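Local coordinates for putative mRNA export protein (Chaetomium thermophilum, PDB 4WP2), which is probably involved in exporting mRNA from the nucleus to the cytoplasm, and is represented here by the UBA-like C-terminal domain of this NXF-family factor, at residues A[8-13]-A[19-24]. Numbering follows the deposited sequence.
Sequences QLIAEV and MNVEYS
Ser24 meets Val13 where segments 8-13 and 19-24 come nearest, their CA atoms 5.6 Å apart, and illustrates how a small polar residue lets helices pack closely. The valine comes on with one methyl: CG1 extends anti to its own backbone N (chi1 168°) and lies 3.7 Å from Ser24 CB. That serine CB also rests 3.7 Å from Ile10 O, one turn back. Its hydroxyl turns back to the start of its own helix, OG donating to O of the N-cap residue Asn20 over 2.9 Å from above the carbonyl plane, 47° out of it. Because Asn20 O also accepts from Ser24 N, backbone and side chain of one residue grip the same oxygen, and the buried hydroxyl is satisfied locally. With an alanine here, Asn20 O would probably lose its second donor and a small gap would be likely to open beside Val13 CG1. On one flank, Ile10 crosses Val21 obliquely, its CG2 lying 3.9 Å from Val21 CB; on the other, the bent chain of Met19 brings CE within 4.2 Å of Val13 CG1. Asn20 caps the short helix through OD1, which accepts from Tyr23 N. Within this UBA-like domain, the contact joins helix 2-17 to helix 21-25; Leu28, from a loop, touches Ile10 and Val13, while helix 36-46 supplies Leu36 against Val13 and Phe43 against Met19.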
ATOM      1  N   GLN A   8     -27.016   6.002 -19.335  1.00 26.58           N
ATOM      2  CA  GLN A   8     -26.469   7.335 -19.611  1.00 25.20           C
ATOM      3  C   GLN A   8     -27.205   7.951 -20.808  1.00 22.20           C
ATOM      4  O   GLN A   8     -27.381   9.169 -20.859  1.00 24.45           O
ATOM      5  CB  GLN A   8     -24.939   7.331 -19.810  1.00 37.33           C
ATOM      6  CG  GLN A   8     -24.364   6.384 -20.818  1.00 42.15           C
ATOM      7  CD  GLN A   8     -22.836   6.424 -20.825  1.00 59.20           C
ATOM      8  OE1 GLN A   8     -22.214   7.036 -19.954  1.00 59.66           O
ATOM      9  NE2 GLN A   8     -22.230   5.776 -21.810  1.00 68.79           N
ATOM     10  N   LEU A   9     -27.630   7.127 -21.765  1.00 21.91           N
ATOM     11  CA  LEU A   9     -28.414   7.622 -22.899  1.00 20.41           C
ATOM     12  C   LEU A   9     -29.836   8.063 -22.469  1.00 20.12           C
ATOM     13  O   LEU A   9     -30.337   9.099 -22.909  1.00 19.87           O
ATOM     14  CB  LEU A   9     -28.501   6.554 -23.992  1.00 19.63           C
ATOM     15  CG  LEU A   9     -27.168   6.327 -24.710  1.00 26.33           C
ATOM     16  CD1 LEU A   9     -27.165   5.007 -25.462  1.00 25.89           C
ATOM     17  CD2 LEU A   9     -26.899   7.479 -25.668  1.00 32.58           C
ATOM     18  N   ILE A  10     -30.477   7.286 -21.600  1.00 20.27           N
ATOM     19  CA  ILE A  10     -31.777   7.671 -21.052  1.00 20.21           C
ATOM     20  C   ILE A  10     -31.670   9.009 -20.317  1.00 23.73           C
ATOM     21  O   ILE A  10     -32.514   9.899 -20.484  1.00 20.70           O
ATOM     22  CB  ILE A  10     -32.338   6.600 -20.068  1.00 28.72           C
ATOM     23  CG1 ILE A  10     -32.678   5.298 -20.805  1.00 27.47           C
ATOM     24  CG2 ILE A  10     -33.585   7.119 -19.342  1.00 24.19           C
ATOM     25  CD1 ILE A  10     -33.000   4.127 -19.871  1.00 26.04           C
ATOM     26  N   ALA A  11     -30.629   9.141 -19.498  1.00 24.68           N
ATOM     27  CA  ALA A  11     -30.429  10.347 -18.710  1.00 23.98           C
ATOM     28  C   ALA A  11     -30.274  11.559 -19.617  1.00 24.00           C
ATOM     29  O   ALA A  11     -30.798  12.633 -19.312  1.00 23.48           O
ATOM     30  CB  ALA A  11     -29.200  10.204 -17.805  1.00 26.65           C
ATOM     31  N   GLU A  12     -29.583  11.384 -20.741  1.00 21.85           N
ATOM     32  CA  GLU A  12     -29.365  12.496 -21.655  1.00 24.88           C
ATOM     33  C   GLU A  12     -30.654  12.910 -22.356  1.00 23.14           C
ATOM     34  O   GLU A  12     -30.917  14.104 -22.520  1.00 22.76           O
ATOM     35  CB  GLU A  12     -28.299  12.152 -22.695  1.00 23.26           C
ATOM     36  CG  GLU A  12     -27.989  13.308 -23.626  1.00 24.05           C
ATOM     37  CD  GLU A  12     -27.362  14.500 -22.916  1.00 35.95           C
ATOM     38  OE1 GLU A  12     -27.023  14.401 -21.717  1.00 38.06           O
ATOM     39  OE2 GLU A  12     -27.251  15.563 -23.556  1.00 36.10           O
ATOM     40  N   VAL A  13     -31.446  11.933 -22.783  1.00 20.71           N
ATOM     41  CA  VAL A  13     -32.727  12.230 -23.416  1.00 19.47           C
ATOM     42  C   VAL A  13     -33.633  12.964 -22.424  1.00 21.80           C
ATOM     43  O   VAL A  13     -34.304  13.919 -22.790  1.00 19.84           O
ATOM     44  CB  VAL A  13     -33.420  10.952 -23.934  1.00 19.66           C
ATOM     45  CG1 VAL A  13     -34.868  11.219 -24.323  1.00 18.28           C
ATOM     46  CG2 VAL A  13     -32.657  10.381 -25.127  1.00 20.09           C
ATOM     47  N   MET A  19     -38.616  14.888 -20.292  1.00 23.35           N
ATOM     48  CA  MET A  19     -39.409  13.701 -19.970  1.00 22.93           C
ATOM     49  C   MET A  19     -38.803  12.886 -18.845  1.00 25.78           C
ATOM     50  O   MET A  19     -37.594  12.908 -18.640  1.00 24.24           O
ATOM     51  CB  MET A  19     -39.553  12.808 -21.199  1.00 22.26           C
ATOM     52  CG  MET A  19     -40.425  13.378 -22.299  1.00 24.22           C
ATOM     53  SD  MET A  19     -40.654  12.237 -23.685  1.00 26.72           S
ATOM     54  CE  MET A  19     -38.969  11.997 -24.255  1.00 26.90           C
ATOM     55  N   ASN A  20     -39.638  12.132 -18.133  1.00 24.38           N
ATOM     56  CA  ASN A  20     -39.130  11.236 -17.102  1.00 26.01           C
ATOM     57  C   ASN A  20     -38.366  10.066 -17.746  1.00 25.97           C
ATOM     58  O   ASN A  20     -38.322   9.940 -18.976  1.00 21.42           O
ATOM     59  CB  ASN A  20     -40.272  10.728 -16.210  1.00 23.27           C
ATOM     60  CG  ASN A  20     -41.334   9.950 -16.984  1.00 25.24           C
ATOM     61  OD1 ASN A  20     -41.056   9.341 -18.016  1.00 23.17           O
ATOM     62  ND2 ASN A  20     -42.557   9.945 -16.462  1.00 27.79           N
ATOM     63  N   VAL A  21     -37.770   9.203 -16.930  1.00 23.61           N
ATOM     64  CA  VAL A  21     -36.911   8.156 -17.488  1.00 22.67           C
ATOM     65  C   VAL A  21     -37.707   7.127 -18.297  1.00 20.80           C
ATOM     66  O   VAL A  21     -37.192   6.563 -19.264  1.00 26.02           O
ATOM     67  CB  VAL A  21     -36.089   7.434 -16.389  1.00 29.69           C
ATOM     68  CG1 VAL A  21     -35.179   8.422 -15.679  1.00 30.97           C
ATOM     69  CG2 VAL A  21     -36.990   6.722 -15.406  1.00 40.55           C
ATOM     70  N   GLU A  22     -38.955   6.870 -17.921  1.00 20.82           N
ATOM     71  CA  GLU A  22     -39.755   5.885 -18.653  1.00 22.62           C
ATOM     72  C   GLU A  22     -39.990   6.318 -20.105  1.00 21.77           C
ATOM     73  O   GLU A  22     -39.750   5.556 -21.044  1.00 23.00           O
ATOM     74  CB  GLU A  22     -41.100   5.652 -17.971  1.00 28.20           C
ATOM     75  CG  GLU A  22     -42.008   4.716 -18.755  1.00 37.78           C
ATOM     76  CD  GLU A  22     -43.338   4.476 -18.072  1.00 51.27           C
ATOM     77  OE1 GLU A  22     -43.657   5.202 -17.107  1.00 60.97           O
ATOM     78  OE2 GLU A  22     -44.062   3.553 -18.498  1.00 58.44           O
ATOM     79  N   TYR A  23     -40.438   7.551 -20.287  1.00 23.32           N
ATOM     80  CA  TYR A  23     -40.752   8.031 -21.626  1.00 20.67           C
ATOM     81  C   TYR A  23     -39.471   8.311 -22.413  1.00 23.02           C
ATOM     82  O   TYR A  23     -39.422   8.098 -23.623  1.00 20.29           O
ATOM     83  CB  TYR A  23     -41.668   9.260 -21.545  1.00 24.60           C
ATOM     84  CG  TYR A  23     -43.123   8.849 -21.483  1.00 28.84           C
ATOM     85  CD1 TYR A  23     -43.690   8.419 -20.292  1.00 30.23           C
ATOM     86  CD2 TYR A  23     -43.911   8.835 -22.627  1.00 28.45           C
ATOM     87  CE1 TYR A  23     -45.018   8.016 -20.235  1.00 38.76           C
ATOM     88  CE2 TYR A  23     -45.237   8.435 -22.581  1.00 32.36           C
ATOM     89  CZ  TYR A  23     -45.784   8.023 -21.381  1.00 38.93           C
ATOM     90  OH  TYR A  23     -47.101   7.623 -21.322  1.00 49.61           O
ATOM     91  N   SER A  24     -38.409   8.707 -21.717  1.00 21.47           N
ATOM     92  CA  SER A  24     -37.113   8.899 -22.367  1.00 20.30           C
ATOM     93  C   SER A  24     -36.632   7.590 -22.990  1.00 19.87           C
ATOM     94  O   SER A  24     -36.132   7.575 -24.113  1.00 19.68           O
ATOM     95  CB  SER A  24     -36.080   9.417 -21.368  1.00 20.53           C
ATOM     96  OG  SER A  24     -36.379  10.741 -20.960  1.00 23.05           O
TER